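Local coordinates for protein lysyl oxidase (Pichia pastoris, PDB 1W7C) that probably oxidises primary amines, including peptidyl lysine side chains, with a copper ion and a topaquinone cofactor derived from one of its own tyrosines, at residues A48-N53 against D135-A140; Y190-I195 against V205-F210; P349-T354 against Y461-Y466. One frame throughout, in Å; residues are numbered along the deposited sequence.

In the fold
Contact 1 stands apart from the other two: its centre lies about 25 Å from that of contact 2 and about 27 Å from that of contact 3, with no touching atoms. It joins the loop ahead of strand 53-61 to the start of helix 136-150. Contacts 2 and 3 are neighbours, their centres about 9 Å apart. Tyr-190 of contact 2 stacks on His-353 of contact 3, with Tyr-190 CE1 3.3 Å from His-353 CE1, and the ring of Pro-206 packs against Gly-465. Contact 3 comes nearest the catalytic centre, the side chain of Gln-463 lying about 8 Å from the copper ion; contact 2, though it touches contact 3, lies away from the metal sites.

Contact 1 of 3, residues A48-N53 against D135-A140; sequences ADFFSN and DRIKSA
Phe-50 and Ile-137 pass alongside each other, running opposite ways, where a type I beta turn, Asp-49 to Ser-52, meets the capped first turn of helix 136-150. The tight part is apolar. With CG anti to its carbonyl carbon (chi1 -64°), Phe-50 swings its ring over to the helix: CD2 lies 3.7 Å from CG2 of Ile-137, and the ring edge faces the helix backbone, with Lys-138 CA close to the ring plane and 3.7 Å from Phe-50 CE2. The branched isoleucine suits its place because its two arms serve different partners: CG2 meets the ring, while CD1 reaches back to Ala-48 O at 3.6 Å. Ala-48, small enough to let the helix near, also brings its methyl, CB, to within 4.1 Å of Ile-137 CD1. Phe-129 meets the Phe-50 ring edge-to-face and forms a cation-pi pair with Lys-138. An alanine in place of Phe-50 would probably leave a gap beside Ile-137 CG2 and deprive Phe-129 of its aromatic partner.

The other side of the turn is looser and polar. Asp-49 is exposed and its CB bond leads away from the helix; OD1 accepts from Phe-51 N in an Asx turn, and Asp-49 N donates to Ser-52 OG at 3.0 Å. No hydrogen bond crosses between the segments. The helix is capped by Asp-135, whose OD2 accepts from Lys-138 N at 2.9 Å, N-H...O angle 167°.

Contact 2 of 3, residues Y190-I195 against V205-F210; sequences YGTCNI and VPTGFF
Thr-192 OG1 donates a hydrogen bond to Phe-209 O at 2.7 Å, approaching from above the carbonyl plane, in an antiparallel pairing of strand 187-195 with a chain that turns a corner at Gly-208. The hydroxyl can reach across because it stands anti to the backbone N (chi1 -166°). It also accepts from a water, which in turn accepts from Gly-208 N at 2.8 Å and so satisfies an amide at the corner. The same Phe-209 O receives Cys-193 N as well, but weakly, at 3.4 Å.

Further along the strand, Cys-193 O is gripped twice by Thr-207: the backbone N lies in the carbonyl plane, while OG1, 2.7 Å away, comes from above it. Thr-207 OG1 then accepts from Phe-209 N, an ST turn, and threonine suits the spot because one hydroxyl can both donate and accept. Ile-195 N to Val-205 O, 3.0 Å, is the last backbone bond, and beside it Ile-195 CB packs on Val-205 CG2. Asn-194 and Pro-206 form a non-hydrogen-bonded pair; the Asn-194 amide finds its partners beyond the two segments, OD1 with His-173 NE2 and ND2 with Glu-202 O. Cys-193 SG, in a disulfide with Cys-172 on the adjoining strand, sits obliquely to the Phe-209 ring, which packs on helix 153-163.

Two threonine hydroxyls and a water thus supply bonds where the corner interrupts the regular ladder, consistent with a buried corner where Gly-208 N, Phe-209 N and Phe-209 O all keep partners.

Contact 3 of 3, residues P349-T354 against Y461-Y466; sequences PFNQHT and YIQAGY
Phe-350 brings the edge of its ring to Gln-463, CE2 lying 3.5 Å from NE2, with the ring and amide planes 49° apart. Thr-192 and Phe-210, among its other neighbours, tie this loop to the adjoining sheet. Next along, Asn-351 uses both ends of its amide. OD1 accepts from Gln-463 NE2 at 2.9 Å, the donor standing above the carbonyl plane, while ND2 donates to Ala-464 O at 3.1 Å and also to Ser-486 OG. A water bridges OD1 and Ala-464 O. Asparagine suits the place because its short amide offers an acceptor and a donor side by side, and Gly-465, lacking a side chain, leaves room for Asn-351 ND2, 3.7 Å from its CA.

Gln-352 and His-353 turn instead to the second subunit, the histidine to Tyr-527 of that chain, while His-353 ND1 is fixed by Pro-349 O. Thr-354 closes the segment. Its OG1 donates to Phe-350 O at 2.9 Å and accepts from Gln-463 NE2 at 3.3 Å, so both N-H groups of that amide are used, each partner near the amide plane. Gln-463 arrives fully stretched, CG anti to the backbone N (chi1 -179°), and its OE1 accepts from Tyr-356 OH.

This buried amide network lies near the copper site, the Gln-463 side chain about 6 Å from that of the copper ligand His-488 and about 8 Å from the copper ion, within the enzyme domain of a copper/topaquinone oxidase.

Contact 1 of 3, residues A48-N53 against D135-A140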
ATOM      1  N   ALA A  48      27.009  41.072   0.184  1.00 22.93           N
ATOM      2  CA  ALA A  48      26.352  41.248   1.455  1.00 22.98           C
ATOM      3  C   ALA A  48      27.072  40.530   2.597  1.00 25.43           C
ATOM      4  O   ALA A  48      27.758  39.527   2.396  1.00 25.37           O
ATOM      5  CB  ALA A  48      24.890  40.767   1.363  1.00 23.15           C
ATOM      6  N   ASP A  49      26.899  41.065   3.798  1.00 23.85           N
ATOM      7  CA  ASP A  49      27.318  40.406   5.027  1.00 25.41           C
ATOM      8  C   ASP A  49      26.230  40.609   6.090  1.00 23.12           C
ATOM      9  O   ASP A  49      25.147  41.087   5.775  1.00 22.73           O
ATOM     10  CB  ASP A  49      28.728  40.884   5.463  1.00 27.26           C
ATOM     11  CG  ASP A  49      28.791  42.344   5.847  1.00 30.85           C
ATOM     12  OD1 ASP A  49      27.779  42.958   6.237  1.00 25.69           O
ATOM     13  OD2 ASP A  49      29.872  42.955   5.833  1.00 44.56           O
ATOM     14  N   PHE A  50      26.514  40.245   7.338  1.00 21.84           N
ATOM     15  CA  PHE A  50      25.511  40.298   8.399  1.00 21.11           C
ATOM     16  C   PHE A  50      25.067  41.723   8.768  1.00 21.74           C
ATOM     17  O   PHE A  50      24.128  41.898   9.560  1.00 22.31           O
ATOM     18  CB  PHE A  50      26.042  39.630   9.680  1.00 22.59           C
ATOM     19  CG  PHE A  50      26.329  38.141   9.579  1.00 21.17           C
ATOM     20  CD1 PHE A  50      27.373  37.609  10.325  1.00 22.07           C
ATOM     21  CD2 PHE A  50      25.550  37.265   8.828  1.00 21.40           C
ATOM     22  CE1 PHE A  50      27.663  36.247  10.302  1.00 22.26           C
ATOM     23  CE2 PHE A  50      25.832  35.895   8.795  1.00 20.66           C
ATOM     24  CZ  PHE A  50      26.869  35.385   9.561  1.00 21.89           C
ATOM     25  N   PHE A  51      25.738  42.732   8.216  1.00 22.79           N
ATOM     26  CA  PHE A  51      25.429  44.120   8.532  1.00 27.27           C
ATOM     27  C   PHE A  51      24.782  44.845   7.353  1.00 24.23           C
ATOM     28  O   PHE A  51      24.432  46.028   7.449  1.00 26.64           O
ATOM     29  CB  PHE A  51      26.700  44.824   9.006  1.00 23.48           C
ATOM     30  CG  PHE A  51      27.278  44.205  10.245  1.00 24.12           C
ATOM     31  CD1 PHE A  51      28.279  43.245  10.143  1.00 28.17           C
ATOM     32  CD2 PHE A  51      26.760  44.503  11.511  1.00 23.79           C
ATOM     33  CE1 PHE A  51      28.806  42.644  11.267  1.00 25.36           C
ATOM     34  CE2 PHE A  51      27.261  43.881  12.646  1.00 25.84           C
ATOM     35  CZ  PHE A  51      28.293  42.957  12.531  1.00 24.33           C
ATOM     36  N   SER A  52      24.623  44.115   6.241  1.00 21.62           N
ATOM     37  CA  SER A  52      23.901  44.605   5.074  1.00 21.60           C
ATOM     38  C   SER A  52      22.410  44.358   5.197  1.00 21.78           C
ATOM     39  O   SER A  52      21.959  43.624   6.076  1.00 21.49           O
ATOM     40  CB  SER A  52      24.347  43.869   3.802  1.00 22.94           C
ATOM     41  OG  SER A  52      25.736  43.774   3.644  1.00 25.21           O
ATOM     42  N   ASN A  53      21.654  44.941   4.274  1.00 20.45           N
ATOM     43  CA  ASN A  53      20.284  44.500   4.005  1.00 22.47           C
ATOM     44  C   ASN A  53      20.274  43.829   2.662  1.00 20.01           C
ATOM     45  O   ASN A  53      20.919  44.312   1.732  1.00 21.93           O
ATOM     46  CB  ASN A  53      19.291  45.664   3.937  1.00 20.64           C
ATOM     47  CG  ASN A  53      19.443  46.649   5.071  1.00 21.97           C
ATOM     48  OD1 ASN A  53      19.627  46.272   6.225  1.00 21.11           O
ATOM     49  ND2 ASN A  53      19.316  47.944   4.748  1.00 22.24           N
ATOM     50  N   ASP A 135      21.086  30.992   5.620  1.00 17.64           N
ATOM     51  CA  ASP A 135      21.079  31.536   4.294  1.00 17.46           C
ATOM     52  C   ASP A 135      22.489  31.509   3.714  1.00 17.94           C
ATOM     53  O   ASP A 135      23.428  31.039   4.354  1.00 19.31           O
ATOM     54  CB  ASP A 135      20.418  32.929   4.219  1.00 18.06           C
ATOM     55  CG  ASP A 135      21.217  34.020   4.839  1.00 20.16           C
ATOM     56  OD1 ASP A 135      20.740  35.182   4.679  1.00 24.21           O
ATOM     57  OD2 ASP A 135      22.239  33.830   5.553  1.00 19.72           O
ATOM     58  N   ARG A 136      22.640  32.014   2.502  1.00 19.25           N
ATOM     59  CA  ARG A 136      23.928  31.940   1.801  1.00 20.18           C
ATOM     60  C   ARG A 136      25.009  32.660   2.606  1.00 20.84           C
ATOM     61  O   ARG A 136      26.153  32.219   2.653  1.00 20.83           O
ATOM     62  CB  ARG A 136      23.840  32.538   0.410  1.00 20.97           C
ATOM     63  CG  ARG A 136      23.100  31.660  -0.542  1.00 26.54           C
ATOM     64  CD  ARG A 136      23.111  32.125  -1.964  1.00 32.49           C
ATOM     65  NE  ARG A 136      22.382  31.165  -2.782  1.00 39.17           N
ATOM     66  CZ  ARG A 136      21.986  31.376  -4.021  1.00 45.54           C
ATOM     67  NH1 ARG A 136      22.277  32.512  -4.643  1.00 48.72           N
ATOM     68  NH2 ARG A 136      21.320  30.420  -4.658  1.00 47.14           N
ATOM     69  N   ILE A 137      24.631  33.764   3.227  1.00 19.62           N
ATOM     70  CA  ILE A 137      25.572  34.601   3.991  1.00 20.20           C
ATOM     71  C   ILE A 137      26.041  33.887   5.266  1.00 19.98           C
ATOM     72  O   ILE A 137      27.246  33.811   5.543  1.00 20.30           O
ATOM     73  CB  ILE A 137      24.923  35.984   4.286  1.00 21.17           C
ATOM     74  CG1 ILE A 137      24.539  36.719   2.981  1.00 26.03           C
ATOM     75  CG2 ILE A 137      25.859  36.836   5.143  1.00 24.68           C
ATOM     76  CD1 ILE A 137      25.603  36.729   1.943  1.00 33.69           C
ATOM     77  N   LYS A 138      25.101  33.318   6.015  1.00 18.28           N
ATOM     78  CA  LYS A 138      25.458  32.585   7.225  1.00 18.46           C
ATOM     79  C   LYS A 138      26.223  31.301   6.906  1.00 17.27           C
ATOM     80  O   LYS A 138      27.159  30.962   7.632  1.00 19.58           O
ATOM     81  CB  LYS A 138      24.232  32.279   8.084  1.00 19.38           C
ATOM     82  CG  LYS A 138      24.570  31.673   9.429  1.00 19.01           C
ATOM     83  CD  LYS A 138      23.466  31.894  10.442  1.00 19.67           C
ATOM     84  CE  LYS A 138      23.565  33.258  11.113  1.00 19.67           C
ATOM     85  NZ  LYS A 138      22.342  33.639  11.908  1.00 21.87           N
ATOM     86  N   SER A 139      25.832  30.590   5.849  1.00 18.21           N
ATOM     87  CA  SER A 139      26.571  29.385   5.418  1.00 19.04           C
ATOM     88  C   SER A 139      28.025  29.709   5.096  1.00 19.35           C
ATOM     89  O   SER A 139      28.938  28.979   5.485  1.00 21.00           O
ATOM     90  CB  SER A 139      25.898  28.761   4.203  1.00 20.59           C
ATOM     91  OG  SER A 139      24.682  28.206   4.625  1.00 23.04           O
ATOM     92  N   ALA A 140      28.235  30.808   4.392  1.00 20.50           N
ATOM     93  CA  ALA A 140      29.583  31.210   4.004  1.00 23.08           C
ATOM     94  C   ALA A 140      30.422  31.596   5.224  1.00 20.70           C
ATOM     95  O   ALA A 140      31.589  31.242   5.313  1.00 23.31           O
ATOM     96  CB  ALA A 140      29.543  32.371   2.997  1.00 23.16           C
TER

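Contact 2 of 3, residues Y190-I195 against V205-F210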
ATOM      1  N   TYR A 190      27.152  21.801  16.337  1.00 19.05           N
ATOM      2  CA  TYR A 190      28.070  20.691  16.224  1.00 19.33           C
ATOM      3  C   TYR A 190      28.397  20.478  14.744  1.00 19.46           C
ATOM      4  O   TYR A 190      27.759  21.031  13.860  1.00 19.11           O
ATOM      5  CB  TYR A 190      27.456  19.428  16.825  1.00 19.29           C
ATOM      6  CG  TYR A 190      27.375  19.460  18.344  1.00 18.42           C
ATOM      7  CD1 TYR A 190      26.292  20.034  18.989  1.00 18.04           C
ATOM      8  CD2 TYR A 190      28.375  18.915  19.140  1.00 19.78           C
ATOM      9  CE1 TYR A 190      26.210  20.057  20.365  1.00 19.56           C
ATOM     10  CE2 TYR A 190      28.289  18.915  20.538  1.00 20.21           C
ATOM     11  CZ  TYR A 190      27.200  19.483  21.139  1.00 19.58           C
ATOM     12  OH  TYR A 190      27.133  19.469  22.515  1.00 22.34           O
ATOM     13  N   GLY A 191      29.411  19.672  14.496  1.00 19.64           N
ATOM     14  CA  GLY A 191      29.825  19.359  13.145  1.00 20.95           C
ATOM     15  C   GLY A 191      30.670  18.112  13.056  1.00 17.75           C
ATOM     16  O   GLY A 191      31.047  17.523  14.084  1.00 19.24           O
ATOM     17  N   THR A 192      30.904  17.682  11.815  1.00 19.38           N
ATOM     18  CA  THR A 192      31.756  16.535  11.572  1.00 18.88           C
ATOM     19  C   THR A 192      32.481  16.680  10.261  1.00 19.07           C
ATOM     20  O   THR A 192      32.310  17.686   9.561  1.00 20.77           O
ATOM     21  CB  THR A 192      30.924  15.224  11.611  1.00 19.71           C
ATOM     22  OG1 THR A 192      31.802  14.095  11.700  1.00 19.11           O
ATOM     23  CG2 THR A 192      30.089  15.027  10.327  1.00 19.16           C
ATOM     24  N   CYS A 193      33.288  15.677   9.932  1.00 19.82           N
ATOM     25  CA  CYS A 193      33.989  15.631   8.662  1.00 20.89           C
ATOM     26  C   CYS A 193      33.690  14.317   7.939  1.00 21.89           C
ATOM     27  O   CYS A 193      33.528  13.267   8.567  1.00 19.89           O
ATOM     28  CB  CYS A 193      35.508  15.742   8.872  1.00 22.70           C
ATOM     29  SG  CYS A 193      36.068  17.237   9.701  1.00 24.97           S
ATOM     30  N   ASN A 194      33.631  14.392   6.613  1.00 21.44           N
ATOM     31  CA  ASN A 194      33.387  13.233   5.772  1.00 19.18           C
ATOM     32  C   ASN A 194      34.437  13.197   4.670  1.00 19.25           C
ATOM     33  O   ASN A 194      34.917  14.255   4.223  1.00 21.86           O
ATOM     34  CB  ASN A 194      31.999  13.307   5.117  1.00 19.87           C
ATOM     35  CG  ASN A 194      30.872  13.293   6.127  1.00 21.55           C
ATOM     36  OD1 ASN A 194      30.771  14.185   6.972  1.00 25.91           O
ATOM     37  ND2 ASN A 194      29.984  12.311   6.009  1.00 21.25           N
ATOM     38  N   ILE A 195      34.803  12.005   4.224  1.00 21.00           N
ATOM     39  CA  ILE A 195      35.787  11.873   3.148  1.00 20.31           C
ATOM     40  C   ILE A 195      35.175  12.400   1.832  1.00 19.36           C
ATOM     41  O   ILE A 195      34.017  12.118   1.534  1.00 21.36           O
ATOM     42  CB  ILE A 195      36.225  10.392   2.984  1.00 20.45           C
ATOM     43  CG1 ILE A 195      36.751   9.794   4.306  1.00 22.76           C
ATOM     44  CG2 ILE A 195      37.225  10.258   1.846  1.00 21.96           C
ATOM     45  CD1 ILE A 195      38.021  10.375   4.800  1.00 28.02           C
ATOM     46  N   VAL A 205      30.759   7.933   4.061  1.00 17.27           N
ATOM     47  CA  VAL A 205      32.107   7.958   4.622  1.00 18.55           C
ATOM     48  C   VAL A 205      32.291   9.042   5.687  1.00 18.36           C
ATOM     49  O   VAL A 205      33.195   9.888   5.604  1.00 19.50           O
ATOM     50  CB  VAL A 205      33.152   8.069   3.482  1.00 19.38           C
ATOM     51  CG1 VAL A 205      33.302   6.730   2.781  1.00 22.09           C
ATOM     52  CG2 VAL A 205      32.753   9.129   2.471  1.00 19.99           C
ATOM     53  N   PRO A 206      31.447   8.991   6.723  1.00 17.85           N
ATOM     54  CA  PRO A 206      31.638   9.833   7.904  1.00 18.20           C
ATOM     55  C   PRO A 206      32.839   9.352   8.701  1.00 18.78           C
ATOM     56  O   PRO A 206      33.034   8.142   8.896  1.00 18.83           O
ATOM     57  CB  PRO A 206      30.352   9.611   8.704  1.00 18.67           C
ATOM     58  CG  PRO A 206      29.945   8.183   8.385  1.00 18.21           C
ATOM     59  CD  PRO A 206      30.338   8.037   6.923  1.00 16.74           C
ATOM     60  N   THR A 207      33.647  10.296   9.179  1.00 19.44           N
ATOM     61  CA  THR A 207      34.937   9.963   9.819  1.00 21.06           C
ATOM     62  C   THR A 207      34.906   9.680  11.309  1.00 20.43           C
ATOM     63  O   THR A 207      35.879   9.163  11.846  1.00 22.05           O
ATOM     64  CB  THR A 207      35.930  11.102   9.612  1.00 21.83           C
ATOM     65  OG1 THR A 207      35.453  12.295  10.252  1.00 21.41           O
ATOM     66  CG2 THR A 207      36.093  11.435   8.129  1.00 23.76           C
ATOM     67  N   GLY A 208      33.840  10.069  11.990  1.00 18.57           N
ATOM     68  CA  GLY A 208      33.794   9.992  13.445  1.00 20.28           C
ATOM     69  C   GLY A 208      34.589  11.073  14.140  1.00 19.17           C
ATOM     70  O   GLY A 208      34.791  11.009  15.356  1.00 20.95           O
ATOM     71  N   PHE A 209      35.032  12.088  13.389  1.00 20.62           N
ATOM     72  CA  PHE A 209      35.636  13.264  14.018  1.00 21.17           C
ATOM     73  C   PHE A 209      34.580  14.349  14.155  1.00 19.75           C
ATOM     74  O   PHE A 209      33.970  14.737  13.169  1.00 20.41           O
ATOM     75  CB  PHE A 209      36.802  13.788  13.194  1.00 22.11           C
ATOM     76  CG  PHE A 209      37.514  14.916  13.855  1.00 22.17           C
ATOM     77  CD1 PHE A 209      38.443  14.662  14.823  1.00 24.25           C
ATOM     78  CD2 PHE A 209      37.174  16.232  13.584  1.00 22.82           C
ATOM     79  CE1 PHE A 209      39.073  15.685  15.460  1.00 30.83           C
ATOM     80  CE2 PHE A 209      37.803  17.275  14.245  1.00 28.61           C
ATOM     81  CZ  PHE A 209      38.748  16.993  15.183  1.00 30.53           C
ATOM     82  N   PHE A 210      34.357  14.827  15.368  1.00 20.93           N
ATOM     83  CA  PHE A 210      33.304  15.798  15.658  1.00 20.76           C
ATOM     84  C   PHE A 210      33.868  17.049  16.334  1.00 18.76           C
ATOM     85  O   PHE A 210      34.960  17.044  16.898  1.00 21.68           O
ATOM     86  CB  PHE A 210      32.247  15.168  16.578  1.00 21.08           C
ATOM     87  CG  PHE A 210      31.707  13.849  16.061  1.00 19.54           C
ATOM     88  CD1 PHE A 210      32.179  12.652  16.565  1.00 20.96           C
ATOM     89  CD2 PHE A 210      30.800  13.816  14.996  1.00 18.79           C
ATOM     90  CE1 PHE A 210      31.723  11.450  16.054  1.00 20.67           C
ATOM     91  CE2 PHE A 210      30.320  12.611  14.512  1.00 19.81           C
ATOM     92  CZ  PHE A 210      30.791  11.437  15.015  1.00 19.80           C
TER
HETATM   93  O   HOH W   1      31.409  11.377  11.438  1.00 19.20           O

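Contact 3 of 3, residues P349-T354 against Y461-Y466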
ATOM      1  N   PRO A 349      27.526  13.131  18.227  1.00 17.82           N
ATOM      2  CA  PRO A 349      26.970  14.481  18.336  1.00 18.86           C
ATOM      3  C   PRO A 349      26.654  15.157  16.997  1.00 18.05           C
ATOM      4  O   PRO A 349      26.218  16.321  16.994  1.00 20.09           O
ATOM      5  CB  PRO A 349      28.058  15.245  19.066  1.00 22.57           C
ATOM      6  CG  PRO A 349      29.315  14.561  18.645  1.00 21.76           C
ATOM      7  CD  PRO A 349      28.967  13.107  18.538  1.00 20.96           C
ATOM      8  N   PHE A 350      26.894  14.492  15.878  1.00 17.82           N
ATOM      9  CA  PHE A 350      26.406  15.012  14.604  1.00 17.59           C
ATOM     10  C   PHE A 350      25.016  14.479  14.318  1.00 17.49           C
ATOM     11  O   PHE A 350      24.051  15.259  14.186  1.00 17.58           O
ATOM     12  CB  PHE A 350      27.348  14.723  13.458  1.00 18.84           C
ATOM     13  CG  PHE A 350      26.989  15.475  12.202  1.00 18.51           C
ATOM     14  CD1 PHE A 350      27.453  16.777  11.985  1.00 18.49           C
ATOM     15  CD2 PHE A 350      26.175  14.913  11.245  1.00 19.85           C
ATOM     16  CE1 PHE A 350      27.124  17.468  10.834  1.00 18.44           C
ATOM     17  CE2 PHE A 350      25.836  15.630  10.114  1.00 18.20           C
ATOM     18  CZ  PHE A 350      26.320  16.899   9.911  1.00 19.64           C
ATOM     19  N   ASN A 351      24.894  13.166  14.216  1.00 17.06           N
ATOM     20  CA  ASN A 351      23.598  12.586  13.870  1.00 16.09           C
ATOM     21  C   ASN A 351      22.573  12.821  14.977  1.00 16.78           C
ATOM     22  O   ASN A 351      21.415  13.082  14.692  1.00 16.44           O
ATOM     23  CB  ASN A 351      23.726  11.118  13.482  1.00 16.46           C
ATOM     24  CG  ASN A 351      24.329  10.922  12.090  1.00 18.24           C
ATOM     25  OD1 ASN A 351      24.715  11.870  11.409  1.00 19.04           O
ATOM     26  ND2 ASN A 351      24.382   9.684  11.655  1.00 27.19           N
ATOM     27  N   GLN A 352      22.988  12.806  16.245  1.00 15.78           N
ATOM     28  CA  GLN A 352      22.021  13.010  17.323  1.00 15.68           C
ATOM     29  C   GLN A 352      21.448  14.450  17.310  1.00 17.02           C
ATOM     30  O   GLN A 352      20.360  14.667  17.823  1.00 19.32           O
ATOM     31  CB  GLN A 352      22.605  12.627  18.682  1.00 17.21           C
ATOM     32  CG  GLN A 352      21.707  12.900  19.884  1.00 17.57           C
ATOM     33  CD  GLN A 352      20.314  12.250  19.790  1.00 15.89           C
ATOM     34  OE1 GLN A 352      20.142  11.152  19.258  1.00 16.63           O
ATOM     35  NE2 GLN A 352      19.320  12.953  20.316  1.00 17.47           N
ATOM     36  N   HIS A 353      22.173  15.398  16.694  1.00 16.02           N
ATOM     37  CA  HIS A 353      21.750  16.780  16.545  1.00 15.82           C
ATOM     38  C   HIS A 353      21.196  17.097  15.161  1.00 15.61           C
ATOM     39  O   HIS A 353      21.049  18.256  14.813  1.00 18.33           O
ATOM     40  CB  HIS A 353      22.905  17.719  16.903  1.00 17.72           C
ATOM     41  CG  HIS A 353      23.254  17.686  18.361  1.00 17.85           C
ATOM     42  ND1 HIS A 353      24.465  17.219  18.831  1.00 18.24           N
ATOM     43  CD2 HIS A 353      22.514  17.999  19.456  1.00 18.69           C
ATOM     44  CE1 HIS A 353      24.465  17.282  20.155  1.00 18.94           C
ATOM     45  NE2 HIS A 353      23.301  17.765  20.559  1.00 19.75           N
ATOM     46  N   THR A 354      20.844  16.070  14.392  1.00 15.19           N
ATOM     47  CA  THR A 354      20.267  16.293  13.080  1.00 15.35           C
ATOM     48  C   THR A 354      18.760  16.148  13.145  1.00 15.38           C
ATOM     49  O   THR A 354      18.238  15.066  13.432  1.00 15.52           O
ATOM     50  CB  THR A 354      20.860  15.277  12.087  1.00 15.83           C
ATOM     51  OG1 THR A 354      22.272  15.506  11.933  1.00 16.80           O
ATOM     52  CG2 THR A 354      20.255  15.474  10.706  1.00 15.16           C
ATOM     53  N   TYR A 461      20.998   8.487  -1.045  1.00 15.91           N
ATOM     54  CA  TYR A 461      21.995   8.093  -0.052  1.00 16.48           C
ATOM     55  C   TYR A 461      21.490   8.370   1.322  1.00 17.29           C
ATOM     56  O   TYR A 461      20.993   9.447   1.622  1.00 20.59           O
ATOM     57  CB  TYR A 461      23.276   8.876  -0.271  1.00 16.57           C
ATOM     58  CG  TYR A 461      24.140   8.433  -1.435  1.00 15.87           C
ATOM     59  CD1 TYR A 461      24.227   9.173  -2.597  1.00 18.34           C
ATOM     60  CD2 TYR A 461      24.858   7.260  -1.369  1.00 15.60           C
ATOM     61  CE1 TYR A 461      25.012   8.745  -3.666  1.00 17.71           C
ATOM     62  CE2 TYR A 461      25.642   6.822  -2.410  1.00 17.05           C
ATOM     63  CZ  TYR A 461      25.725   7.575  -3.549  1.00 17.60           C
ATOM     64  OH  TYR A 461      26.516   7.160  -4.595  1.00 18.21           O
ATOM     65  N   ILE A 462      21.708   7.413   2.187  1.00 15.76           N
ATOM     66  CA  ILE A 462      21.417   7.633   3.599  1.00 15.17           C
ATOM     67  C   ILE A 462      22.459   8.544   4.274  1.00 15.98           C
ATOM     68  O   ILE A 462      23.592   8.593   3.844  1.00 18.72           O
ATOM     69  CB  ILE A 462      21.342   6.293   4.383  1.00 16.70           C
ATOM     70  CG1 ILE A 462      22.689   5.566   4.370  1.00 18.51           C
ATOM     71  CG2 ILE A 462      20.241   5.446   3.865  1.00 16.43           C
ATOM     72  CD1 ILE A 462      22.765   4.339   5.270  1.00 19.52           C
ATOM     73  N   GLN A 463      22.067   9.216   5.353  1.00 15.35           N
ATOM     74  CA  GLN A 463      23.007   9.860   6.238  1.00 15.69           C
ATOM     75  C   GLN A 463      23.404   8.830   7.278  1.00 17.19           C
ATOM     76  O   GLN A 463      22.751   8.656   8.280  1.00 18.25           O
ATOM     77  CB  GLN A 463      22.427  11.122   6.848  1.00 16.95           C
ATOM     78  CG  GLN A 463      23.410  11.828   7.755  1.00 17.04           C
ATOM     79  CD  GLN A 463      22.922  13.152   8.294  1.00 17.00           C
ATOM     80  OE1 GLN A 463      22.380  13.944   7.566  1.00 19.34           O
ATOM     81  NE2 GLN A 463      23.139  13.388   9.572  1.00 18.11           N
ATOM     82  N   ALA A 464      24.456   8.103   6.962  1.00 17.05           N
ATOM     83  CA  ALA A 464      24.996   7.106   7.852  1.00 15.35           C
ATOM     84  C   ALA A 464      25.840   7.772   8.933  1.00 16.15           C
ATOM     85  O   ALA A 464      25.943   9.017   9.022  1.00 18.24           O
ATOM     86  CB  ALA A 464      25.830   6.168   7.055  1.00 17.67           C
ATOM     87  N   GLY A 465      26.352   6.963   9.856  1.00 16.46           N
ATOM     88  CA  GLY A 465      27.256   7.452  10.862  1.00 17.64           C
ATOM     89  C   GLY A 465      28.475   6.580  11.030  1.00 17.69           C
ATOM     90  O   GLY A 465      28.494   5.440  10.603  1.00 18.06           O
ATOM     91  N   TYR A 466      29.505   7.101  11.689  1.00 16.81           N
ATOM     92  CA  TYR A 466      30.668   6.274  11.988  1.00 16.37           C
ATOM     93  C   TYR A 466      30.270   5.189  13.018  1.00 17.91           C
ATOM     94  O   TYR A 466      29.553   5.466  13.972  1.00 18.41           O
ATOM     95  CB  TYR A 466      31.847   7.142  12.484  1.00 19.21           C
ATOM     96  CG  TYR A 466      33.085   6.308  12.712  1.00 17.38           C
ATOM     97  CD1 TYR A 466      34.004   6.114  11.711  1.00 19.57           C
ATOM     98  CD2 TYR A 466      33.293   5.669  13.920  1.00 19.24           C
ATOM     99  CE1 TYR A 466      35.111   5.285  11.898  1.00 20.16           C
ATOM    100  CE2 TYR A 466      34.385   4.837  14.117  1.00 20.84           C
ATOM    101  CZ  TYR A 466      35.285   4.648  13.095  1.00 20.42           C
ATOM    102  OH  TYR A 466      36.354   3.810  13.281  1.00 22.50           O
TER
HETATM  103  O   HOH W   2      27.406  11.547  10.434  1.00 22.97           O